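Local coordinates for Myo-inositol phosphohydrolase (Mitsuokella multacida, PDB 4WU3), which probably removes phosphate groups from inositol hexakisphosphate (phytate), and is seen here holding inositol-(1,3,4,5)-tetrakisphosphate, at residues F174-N179 against H241-M246; Y308-E313 against S322-K327; I341-T346 against H539-A544. The protein carries 2 engineered substitutions. All blocks are in the same frame, centred on the assembly; numbering follows the deposited sequence.

Contact 1: F174-N179 against H241-M246; sequences FDDKKN and HSYAGM. Engineered in segment 241-246: Ser-242 (natural residue Cys). With PO4 (phosphate ion), chain G.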
loop_
_atom_site.group_PDB
_atom_site.type_symbol
_atom_site.label_atom_id
_atom_site.label_comp_id
_atom_site.label_asym_id
_atom_site.label_seq_id
_atom_site.Cartn_x
_atom_site.Cartn_y
_atom_site.Cartn_z
ATOM N N PHE A 174 -17.765 19.558 7.846
ATOM C CA PHE A 174 -16.842 18.441 7.852
ATOM C C PHE A 174 -16.412 18.098 9.258
ATOM O O PHE A 174 -16.137 18.985 10.055
ATOM C CB PHE A 174 -15.610 18.786 7.022
ATOM C CG PHE A 174 -14.760 17.598 6.674
ATOM C CD1 PHE A 174 -15.177 16.694 5.705
ATOM C CD2 PHE A 174 -13.540 17.388 7.301
ATOM C CE1 PHE A 174 -14.398 15.601 5.372
ATOM C CE2 PHE A 174 -12.750 16.297 6.965
ATOM C CZ PHE A 174 -13.178 15.404 6.000
ATOM N N ASP A 175 -16.360 16.802 9.542
ATOM C CA ASP A 175 -15.881 16.301 10.819
ATOM C C ASP A 175 -14.450 15.801 10.676
ATOM O O ASP A 175 -14.196 14.828 9.969
ATOM C CB ASP A 175 -16.750 15.146 11.317
ATOM C CG ASP A 175 -16.292 14.631 12.675
ATOM O OD1 ASP A 175 -16.221 15.437 13.627
ATOM O OD2 ASP A 175 -15.985 13.434 12.788
ATOM N N ASP A 176 -13.525 16.453 11.367
ATOM C CA ASP A 176 -12.115 16.101 11.260
ATOM C C ASP A 176 -11.769 14.811 11.984
ATOM O O ASP A 176 -10.733 14.216 11.717
ATOM C CB ASP A 176 -11.247 17.232 11.800
ATOM C CG ASP A 176 -11.218 18.426 10.874
ATOM O OD1 ASP A 176 -11.333 18.238 9.647
ATOM O OD2 ASP A 176 -11.085 19.555 11.374
ATOM N N LYS A 177 -12.623 14.383 12.907
ATOM C CA LYS A 177 -12.347 13.173 13.669
ATOM C C LYS A 177 -12.560 11.942 12.803
ATOM O O LYS A 177 -11.734 11.032 12.789
ATOM C CB LYS A 177 -13.229 13.094 14.915
ATOM C CG LYS A 177 -12.955 11.873 15.778
ATOM C CD LYS A 177 -13.918 11.789 16.950
ATOM C CE LYS A 177 -13.638 10.571 17.818
ATOM N NZ LYS A 177 -14.512 10.546 19.025
ATOM N N LYS A 178 -13.665 11.920 12.069
ATOM C CA LYS A 178 -13.998 10.766 11.237
ATOM C C LYS A 178 -13.734 11.016 9.762
ATOM O O LYS A 178 -13.871 10.108 8.949
ATOM C CB LYS A 178 -15.464 10.386 11.434
ATOM C CG LYS A 178 -15.805 10.076 12.879
ATOM C CD LYS A 178 -17.294 9.857 13.086
ATOM C CE LYS A 178 -17.598 9.682 14.566
ATOM N NZ LYS A 178 -19.033 9.387 14.827
ATOM N N ASN A 179 -13.343 12.240 9.421
ATOM C CA ASN A 179 -13.175 12.636 8.020
ATOM C C ASN A 179 -14.402 12.276 7.182
ATOM O O ASN A 179 -14.309 11.544 6.192
ATOM C CB ASN A 179 -11.906 12.023 7.409
ATOM C CG ASN A 179 -10.629 12.657 7.940
ATOM O OD1 ASN A 179 -9.601 11.994 8.047
ATOM N ND2 ASN A 179 -10.686 13.941 8.278
ATOM N N HIS A 241 2.344 22.768 5.448
ATOM C CA HIS A 241 1.005 22.355 5.823
ATOM C C HIS A 241 0.356 21.403 4.810
ATOM O O HIS A 241 0.676 21.399 3.612
ATOM C CB HIS A 241 0.126 23.580 6.054
ATOM C CG HIS A 241 -0.551 24.071 4.821
ATOM N ND1 HIS A 241 -1.725 23.521 4.353
ATOM C CD2 HIS A 241 -0.220 25.055 3.956
ATOM C CE1 HIS A 241 -2.083 24.142 3.244
ATOM N NE2 HIS A 241 -1.186 25.076 2.983
ATOM N N SER A 242 -0.561 20.594 5.321
ATOM C CA SER A 242 -1.341 19.687 4.512
ATOM C C SER A 242 -2.811 19.956 4.854
ATOM O O SER A 242 -3.195 21.129 4.995
ATOM C CB SER A 242 -0.927 18.252 4.809
ATOM O OG SER A 242 -0.631 18.083 6.192
ATOM N N TYR A 243 -3.642 18.920 4.986
ATOM C CA TYR A 243 -4.986 19.160 5.505
ATOM C C TYR A 243 -4.990 19.200 7.039
ATOM O O TYR A 243 -5.417 20.194 7.638
ATOM C CB TYR A 243 -6.032 18.161 5.003
ATOM C CG TYR A 243 -7.362 18.439 5.678
ATOM C CD1 TYR A 243 -8.074 19.598 5.386
ATOM C CD2 TYR A 243 -7.854 17.606 6.666
ATOM C CE1 TYR A 243 -9.252 19.895 6.027
ATOM C CE2 TYR A 243 -9.049 17.894 7.318
ATOM C CZ TYR A 243 -9.740 19.039 6.994
ATOM O OH TYR A 243 -10.925 19.343 7.636
ATOM N N ALA A 244 -4.494 18.139 7.671
ATOM C CA ALA A 244 -4.620 18.000 9.114
ATOM C C ALA A 244 -3.344 18.400 9.854
ATOM O O ALA A 244 -3.341 18.523 11.074
ATOM C CB ALA A 244 -5.005 16.572 9.459
ATOM N N GLY A 245 -2.262 18.614 9.114
ATOM C CA GLY A 245 -0.980 18.917 9.713
ATOM C C GLY A 245 -0.428 17.700 10.431
ATOM O O GLY A 245 0.399 17.815 11.356
ATOM N N MET A 246 -0.881 16.531 9.988
ATOM C CA MET A 246 -0.462 15.266 10.576
ATOM C C MET A 246 0.544 14.525 9.695
ATOM O O MET A 246 1.742 14.733 9.840
ATOM C CB MET A 246 -1.687 14.400 10.887
ATOM C CG MET A 246 -2.550 15.018 11.976
ATOM S SD MET A 246 -4.012 14.066 12.442
ATOM C CE MET A 246 -3.225 12.690 13.279
HETATM P P PO4 G . -2.416 15.186 6.575
HETATM O O1 PO4 G . -3.024 14.143 7.482
HETATM O O2 PO4 G . -1.608 16.105 7.463
HETATM O O3 PO4 G . -3.483 15.953 5.840
HETATM O O4 PO4 G . -1.489 14.577 5.538
HETATM O O HOH W 1 -9.784 21.392 9.855
#

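Contact 2: Y308-E313 against S322-K327; sequences YDYVKE and SVWAKK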
loop_
_atom_site.group_PDB
_atom_site.type_symbol
_atom_site.label_atom_id
_atom_site.label_comp_id
_atom_site.label_asym_id
_atom_site.label_seq_id
_atom_site.Cartn_x
_atom_site.Cartn_y
_atom_site.Cartn_z
ATOM N N TYR A 308 16.870 10.226 4.990
ATOM C CA TYR A 308 17.957 10.430 5.966
ATOM C C TYR A 308 19.305 9.955 5.419
ATOM O O TYR A 308 20.308 10.696 5.439
ATOM C CB TYR A 308 17.663 9.685 7.264
ATOM C CG TYR A 308 18.684 9.903 8.357
ATOM C CD1 TYR A 308 18.597 11.002 9.200
ATOM C CD2 TYR A 308 19.729 9.006 8.560
ATOM C CE1 TYR A 308 19.514 11.206 10.211
ATOM C CE2 TYR A 308 20.656 9.206 9.574
ATOM C CZ TYR A 308 20.536 10.307 10.400
ATOM O OH TYR A 308 21.452 10.527 11.414
ATOM N N ASP A 309 19.316 8.713 4.938
ATOM C CA ASP A 309 20.502 8.127 4.315
ATOM C C ASP A 309 21.009 8.971 3.145
ATOM O O ASP A 309 22.206 9.153 2.999
ATOM C CB ASP A 309 20.215 6.697 3.839
ATOM C CG ASP A 309 20.010 5.736 4.976
ATOM O OD1 ASP A 309 20.326 6.105 6.108
ATOM O OD2 ASP A 309 19.516 4.616 4.750
ATOM N N TYR A 310 20.095 9.474 2.318
ATOM C CA TYR A 310 20.462 10.280 1.161
ATOM C C TYR A 310 21.176 11.559 1.588
ATOM O O TYR A 310 22.221 11.913 1.039
ATOM C CB TYR A 310 19.229 10.652 0.342
ATOM C CG TYR A 310 19.471 11.810 -0.590
ATOM C CD1 TYR A 310 20.227 11.651 -1.739
ATOM C CD2 TYR A 310 18.939 13.070 -0.320
ATOM C CE1 TYR A 310 20.453 12.707 -2.591
ATOM C CE2 TYR A 310 19.157 14.130 -1.175
ATOM C CZ TYR A 310 19.915 13.942 -2.307
ATOM O OH TYR A 310 20.155 15.004 -3.152
ATOM N N VAL A 311 20.615 12.252 2.570
ATOM C CA VAL A 311 21.235 13.472 3.050
ATOM C C VAL A 311 22.575 13.143 3.716
ATOM O O VAL A 311 23.561 13.855 3.516
ATOM C CB VAL A 311 20.308 14.261 3.986
ATOM C CG1 VAL A 311 21.017 15.506 4.512
ATOM C CG2 VAL A 311 19.047 14.673 3.231
ATOM N N LYS A 312 22.626 12.057 4.477
ATOM C CA LYS A 312 23.882 11.640 5.093
ATOM C C LYS A 312 24.985 11.402 4.069
ATOM O O LYS A 312 26.105 11.889 4.224
ATOM C CB LYS A 312 23.683 10.379 5.922
ATOM C CG LYS A 312 23.246 10.671 7.340
ATOM C CD LYS A 312 24.411 11.150 8.186
ATOM C CE LYS A 312 24.796 10.106 9.216
ATOM N NZ LYS A 312 25.575 10.732 10.310
ATOM N N GLU A 313 24.660 10.666 3.015
ATOM C CA GLU A 313 25.641 10.342 1.980
ATOM C C GLU A 313 25.896 11.496 1.014
ATOM O O GLU A 313 26.938 11.534 0.380
ATOM C CB GLU A 313 25.198 9.107 1.187
ATOM C CG GLU A 313 25.281 7.810 1.983
ATOM C CD GLU A 313 24.371 6.718 1.447
ATOM O OE1 GLU A 313 24.211 6.608 0.207
ATOM O OE2 GLU A 313 23.810 5.970 2.280
ATOM N N SER A 322 16.082 11.271 -6.552
ATOM C CA SER A 322 15.557 10.224 -7.432
ATOM C C SER A 322 16.678 9.378 -8.033
ATOM O O SER A 322 16.530 8.165 -8.179
ATOM C CB SER A 322 14.718 10.845 -8.551
ATOM O OG SER A 322 15.478 11.807 -9.262
ATOM N N VAL A 323 17.799 10.023 -8.362
ATOM C CA VAL A 323 18.938 9.332 -8.959
ATOM C C VAL A 323 19.622 8.460 -7.918
ATOM O O VAL A 323 19.882 7.280 -8.153
ATOM C CB VAL A 323 19.943 10.322 -9.601
ATOM C CG1 VAL A 323 21.154 9.585 -10.151
ATOM C CG2 VAL A 323 19.279 11.101 -10.725
ATOM N N TRP A 324 19.904 9.036 -6.757
ATOM C CA TRP A 324 20.463 8.270 -5.658
ATOM C C TRP A 324 19.547 7.088 -5.307
ATOM O O TRP A 324 20.012 5.962 -5.122
ATOM C CB TRP A 324 20.649 9.175 -4.442
ATOM C CG TRP A 324 21.062 8.449 -3.218
ATOM C CD1 TRP A 324 22.341 8.220 -2.788
ATOM C CD2 TRP A 324 20.197 7.866 -2.238
ATOM N NE1 TRP A 324 22.321 7.520 -1.602
ATOM C CE2 TRP A 324 21.016 7.287 -1.249
ATOM C CE3 TRP A 324 18.810 7.764 -2.111
ATOM C CZ2 TRP A 324 20.493 6.625 -0.149
ATOM C CZ3 TRP A 324 18.294 7.102 -1.026
ATOM C CH2 TRP A 324 19.130 6.539 -0.054
ATOM N N ALA A 325 18.247 7.345 -5.210
ATOM C CA ALA A 325 17.309 6.318 -4.760
ATOM C C ALA A 325 17.245 5.151 -5.742
ATOM O O ALA A 325 17.154 3.995 -5.330
ATOM C CB ALA A 325 15.921 6.902 -4.554
ATOM N N LYS A 326 17.280 5.471 -7.034
ATOM C CA LYS A 326 17.297 4.460 -8.088
ATOM C C LYS A 326 18.546 3.577 -7.983
ATOM O O LYS A 326 18.455 2.360 -7.971
ATOM C CB LYS A 326 17.252 5.136 -9.458
ATOM C CG LYS A 326 17.106 4.181 -10.631
ATOM C CD LYS A 326 15.802 3.407 -10.537
ATOM C CE LYS A 326 15.601 2.487 -11.730
ATOM N NZ LYS A 326 16.465 1.273 -11.646
ATOM N N LYS A 327 19.712 4.202 -7.895
ATOM C CA LYS A 327 20.951 3.463 -7.743
ATOM C C LYS A 327 20.924 2.527 -6.530
ATOM O O LYS A 327 21.543 1.469 -6.563
ATOM C CB LYS A 327 22.138 4.416 -7.617
ATOM C CG LYS A 327 23.485 3.707 -7.607
ATOM C CD LYS A 327 24.584 4.615 -7.081
ATOM C CE LYS A 327 25.862 3.851 -6.777
ATOM N NZ LYS A 327 26.472 3.288 -8.012
#

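Contact 3: I341-T346 against H539-A544; sequences IWRLDT and HSQAGA. Engineered in segment 539-544: Ser-540 (natural residue Cys). With 4IP (inositol-(1,3,4,5)-tetrakisphosphate), chain F.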
loop_
_atom_site.group_PDB
_atom_site.type_symbol
_atom_site.label_atom_id
_atom_site.label_comp_id
_atom_site.label_asym_id
_atom_site.label_seq_id
_atom_site.Cartn_x
_atom_site.Cartn_y
_atom_site.Cartn_z
ATOM N N ILE A 341 9.886 0.025 -29.225
ATOM C CA ILE A 341 9.596 -0.708 -30.458
ATOM C C ILE A 341 9.391 0.223 -31.645
ATOM O O ILE A 341 8.922 1.353 -31.494
ATOM C CB ILE A 341 8.336 -1.593 -30.291
ATOM C CG1 ILE A 341 8.246 -2.645 -31.400
ATOM C CG2 ILE A 341 7.077 -0.740 -30.278
ATOM C CD1 ILE A 341 7.124 -3.644 -31.219
ATOM N N TRP A 342 9.739 -0.259 -32.831
ATOM C CA TRP A 342 9.399 0.453 -34.049
ATOM C C TRP A 342 7.989 0.053 -34.473
ATOM O O TRP A 342 7.712 -1.087 -34.841
ATOM C CB TRP A 342 10.404 0.179 -35.165
ATOM C CG TRP A 342 11.708 0.896 -34.986
ATOM C CD1 TRP A 342 12.902 0.336 -34.655
ATOM C CD2 TRP A 342 11.949 2.307 -35.124
ATOM N NE1 TRP A 342 13.880 1.310 -34.571
ATOM C CE2 TRP A 342 13.319 2.526 -34.859
ATOM C CE3 TRP A 342 11.139 3.405 -35.438
ATOM C CZ2 TRP A 342 13.895 3.795 -34.900
ATOM C CZ3 TRP A 342 11.709 4.664 -35.472
ATOM C CH2 TRP A 342 13.078 4.849 -35.217
ATOM N N ARG A 343 7.093 1.018 -34.383
ATOM C CA ARG A 343 5.719 0.837 -34.765
ATOM C C ARG A 343 5.576 1.132 -36.244
ATOM O O ARG A 343 6.141 2.098 -36.750
ATOM C CB ARG A 343 4.868 1.819 -33.975
ATOM C CG ARG A 343 3.421 1.909 -34.416
ATOM C CD ARG A 343 2.697 2.979 -33.613
ATOM N NE ARG A 343 1.247 2.809 -33.643
ATOM C CZ ARG A 343 0.386 3.601 -33.004
ATOM N NH1 ARG A 343 0.820 4.625 -32.282
ATOM N NH2 ARG A 343 -0.917 3.372 -33.091
ATOM N N LEU A 344 4.815 0.292 -36.930
ATOM C CA LEU A 344 4.397 0.566 -38.293
ATOM C C LEU A 344 3.170 1.473 -38.287
ATOM O O LEU A 344 2.064 1.011 -38.045
ATOM C CB LEU A 344 4.061 -0.749 -38.994
ATOM C CG LEU A 344 3.416 -0.658 -40.375
ATOM C CD1 LEU A 344 4.305 0.111 -41.340
ATOM C CD2 LEU A 344 3.156 -2.072 -40.877
ATOM N N ASP A 345 3.367 2.761 -38.555
ATOM C CA ASP A 345 2.273 3.735 -38.541
ATOM C C ASP A 345 1.372 3.529 -39.740
ATOM O O ASP A 345 0.152 3.524 -39.623
ATOM C CB ASP A 345 2.812 5.168 -38.572
ATOM C CG ASP A 345 3.436 5.594 -37.251
ATOM O OD1 ASP A 345 3.091 4.998 -36.215
ATOM O OD2 ASP A 345 4.265 6.527 -37.250
ATOM N N THR A 346 1.983 3.382 -40.910
ATOM C CA THR A 346 1.229 3.153 -42.126
ATOM C C THR A 346 2.119 2.519 -43.188
ATOM O O THR A 346 3.264 2.923 -43.417
ATOM C CB THR A 346 0.555 4.444 -42.646
ATOM O OG1 THR A 346 -0.159 4.163 -43.859
ATOM C CG2 THR A 346 1.575 5.533 -42.904
ATOM N N HIS A 539 -0.769 16.884 -40.184
ATOM C CA HIS A 539 -0.847 15.458 -39.874
ATOM C C HIS A 539 -0.273 15.200 -38.493
ATOM O O HIS A 539 0.558 15.952 -37.988
ATOM C CB HIS A 539 -0.133 14.590 -40.937
ATOM C CG HIS A 539 1.341 14.446 -40.719
ATOM N ND1 HIS A 539 1.880 13.547 -39.823
ATOM C CD2 HIS A 539 2.388 15.099 -41.269
ATOM C CE1 HIS A 539 3.194 13.660 -39.826
ATOM N NE2 HIS A 539 3.528 14.594 -40.695
ATOM N N SER A 540 -0.744 14.132 -37.876
ATOM C CA SER A 540 -0.134 13.633 -36.665
ATOM C C SER A 540 -0.004 12.135 -36.889
ATOM O O SER A 540 0.429 11.726 -37.966
ATOM C CB SER A 540 -0.981 13.995 -35.447
ATOM O OG SER A 540 -2.354 13.937 -35.774
ATOM N N GLN A 541 -0.359 11.311 -35.911
ATOM C CA GLN A 541 -0.232 9.861 -36.080
ATOM C C GLN A 541 -1.457 9.354 -36.809
ATOM O O GLN A 541 -1.342 8.696 -37.834
ATOM C CB GLN A 541 -0.077 9.140 -34.726
ATOM C CG GLN A 541 0.481 7.722 -34.815
ATOM C CD GLN A 541 -0.543 6.674 -35.231
ATOM O OE1 GLN A 541 -1.734 6.817 -34.982
ATOM N NE2 GLN A 541 -0.071 5.601 -35.848
ATOM N N ALA A 542 -2.628 9.697 -36.281
ATOM C CA ALA A 542 -3.898 9.209 -36.818
ATOM C C ALA A 542 -4.724 10.272 -37.538
ATOM O O ALA A 542 -5.784 9.976 -38.077
ATOM C CB ALA A 542 -4.723 8.612 -35.693
ATOM N N GLY A 543 -4.257 11.511 -37.542
ATOM C CA GLY A 543 -5.035 12.586 -38.144
ATOM C C GLY A 543 -6.303 12.858 -37.358
ATOM O O GLY A 543 -7.303 13.289 -37.920
ATOM N N ALA A 544 -6.268 12.605 -36.051
ATOM C CA ALA A 544 -7.437 12.820 -35.195
ATOM C C ALA A 544 -7.203 13.931 -34.173
ATOM O O ALA A 544 -7.437 15.110 -34.472
ATOM C CB ALA A 544 -7.833 11.523 -34.498
HETATM C C1 4IP F . -4.494 10.138 -31.701
HETATM O O1 4IP F . -4.558 11.015 -32.826
HETATM C C2 4IP F . -3.744 8.865 -32.071
HETATM O O2 4IP F . -4.357 8.266 -33.205
HETATM C C3 4IP F . -3.767 7.850 -30.936
HETATM O O3 4IP F . -3.084 6.661 -31.342
HETATM C C4 4IP F . -5.191 7.508 -30.510
HETATM O O4 4IP F . -5.141 6.628 -29.381
HETATM C C5 4IP F . -5.949 8.778 -30.140
HETATM O O5 4IP F . -7.301 8.471 -29.793
HETATM C C6 4IP F . -5.922 9.798 -31.277
HETATM O O6 4IP F . -6.600 10.995 -30.886
HETATM P P1 4IP F . -3.366 12.019 -33.218
HETATM O O1P 4IP F . -3.398 13.073 -32.146
HETATM O O2P 4IP F . -3.766 12.489 -34.592
HETATM O O3P 4IP F . -2.132 11.153 -33.226
HETATM P P3 4IP F . -1.839 6.105 -30.480
HETATM O O4P 4IP F . -2.297 6.239 -29.047
HETATM O O5P 4IP F . -0.692 7.011 -30.869
HETATM O O6P 4IP F . -1.682 4.672 -30.923
HETATM P P4 4IP F . -5.960 5.235 -29.333
HETATM O O7P 4IP F . -5.641 4.553 -30.641
HETATM O O8P 4IP F . -5.368 4.543 -28.129
HETATM O O9P 4IP F . -7.403 5.675 -29.181
HETATM P P5 4IP F . -8.031 9.285 -28.603
HETATM O OPF 4IP F . -6.917 9.698 -27.653
HETATM O OPG 4IP F . -8.994 8.262 -28.038
HETATM O OPH 4IP F . -8.692 10.450 -29.304
HETATM O O HOH W 2 -1.567 3.198 -36.941
HETATM O O HOH W 3 -0.906 6.348 -38.780
#

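Contact 1: F174-N179 against H241-M246
Tyr-243 leans out of the loop 241-246 and meets Asp-176 with its hydroxyl. OH donates a hydrogen bond to OD1 of the aspartate. The modelled distance from Tyr-243 OH to Asp-176 OD1, 2.3 Å, is very short, and its exact value is doubtful. The acceptor sits at the edge of the tyrosine ring, near its plane, with the carboxylate turned 66° from that ring. CG of Tyr-243 lies anti to the backbone N (chi1 176°), which carries the ring toward the turn of the hairpin formed by strands 168-175 and 180-188.

The packing is tight around this hydroxyl. Phe-174 CD2 lies 3.3 Å from Tyr-243 OH. Phe-174 CE2 is 4.0 Å from Tyr-243 CE2. The two rings are nearly perpendicular but meet obliquely. A serine in place of Phe-174 would probably open a gap beside the tyrosine ring and leave it freer to turn. Elsewhere the contact is looser. Asn-179 ND2 comes only to 4.4 Å from Tyr-243 CE2. Away from Asn-179, by the hydroxyl, a water donates to Asp-176 OD2 at 2.7 Å and also to Tyr-243 OH.

Segment 241-246 belongs to the phosphate-binding P-loop of the protein tyrosine phosphatase type. It holds a phosphate ion, probably from the crystallisation liquor. Ala-244 N donates to phosphate O3 at 3.0 Å, and Met-246 N donates to phosphate O2 at 2.7 Å. Engineered Ser-242, at the natural cysteine position, also donates to the ion, and Arg-248 adds a further bond. Tyr-243 therefore has two roles: its backbone N makes a weak bond to the phosphate, while its ring end is tied to the hairpin. The contact is a polar tie beside an aromatic pair. If Asp-176 is charged, as is likely, the tyrosine hydroxyl and the water would share that charge.

Contact 2: Y308-E313 against S322-K327
Two consecutive helices joined by a short loop meet here, where Trp-324 of helix 321-327 packs on Tyr-310 near the end of helix 291-313. Their short segments cross at 107°, with axes 10.6 Å apart. Trp-324 carries most of the contact. Its CG stands anti to the backbone N (chi1 173°), and the indole extends across to the longer helix.

Tyr-310 covers one face of that indole in two ways. Its CB makes a CH-pi contact 3.8 Å from the centroid of the six-membered ring of Trp-324, almost on the ring normal. Its ring turns an edge to the five-membered part, with the planes 63° apart. In this edge-to-face pair Tyr-310 CD1 is 3.6 Å from Trp-324 CG. Asp-309 CB adds a looser touch, 4.0 Å from Trp-324 CZ2.

The indole N-H is satisfied at the ring edge. Trp-324 NE1 donates to Glu-313 OE1 at 2.8 Å in a nearly straight bond. The oxygen lies in the indole plane, but the donor meets it from above the carboxylate plane. Together with the packing of Tyr-310 on the face, this bond would restrict rotation of the indole.

Tyr-310 OH is bonded to Thr-319 O in the connecting loop, and the carboxylate of Asp-309 forms a salt bridge with Lys-329 of the second subunit. Helix 219-230 is a neighbour, touched by Tyr-310 at Leu-226 and by Ala-325 at Asp-219.

Contact 3: I341-T346 against H539-A544
The amide of Gln-541 lies flat over the guanidinium of Arg-343. The two planes are 10° apart, and Gln-541 NE2 sits 3.5 Å from Arg-343 CZ, over the centre of the group. The side chains arrive from opposite directions. Arg-343 is extended from CG to NE, with CG anti to its own N (chi1 171°), and thus reaches the ligand. Gln-541 instead bends at chi2 (-79°), which folds its amide back over the arginine.

The same NE2 donates to Asp-345 OD1 at 3.2 Å. The bond is nearly straight and lies in the amide plane, yet it meets the oxygen from above the carboxylate plane. Ser-435 OG also bonds to OD1, and Arg-422 forms a salt bridge with OD2. Asp-345 is thus held by several partners, and together with Thr-346 it faces Ala-433 in a classic beta bulge of strand 342-346.

Segment 539-544 is the start of the P-loop of this phosphatase family, running from strand 535-539 to helix 545-558. It cradles the 1-phosphate of the inositol tetrakisphosphate: Ala-544 N donates to O2P at 2.9 Å, and Gln-541 N to O3P at 3.2 Å. Engineered Ser-540, at the natural cysteine position, points OG at O2P, though the modelled length is doubtfully short.

Arg-343 takes the 3-phosphate at its edge. NH2 of Arg-343 donates to O6P at 2.6 Å, and NH1 of Arg-343 donates to O5P at 3.2 Å. A water joins Gln-541 NE2 to Asp-345 O, and a second bridges the backbone oxygens of Asp-345 and Gln-541.

The contacts follow one another along the chain without overlap. Contacts 1 and 3 involve matching P-loops. Each follows the middle strand of a five-stranded mixed sheet, 237-241 or 535-539, and leads into a helix. The two sheets have the same strand order, consistent with two phosphatase-like units in one chain. Their contact centres are about 48 Å apart, on opposite sides of the chain's centre, so the two phosphate sites are well separated. The centre of contact 2 is about 31 Å from that of contact 1 and 40 Å from that of contact 3. Contact 2 joins two helices that come after the first P-loop and shortly before strand 342-346. It thus lies at the passage from the first P-loop region to the second.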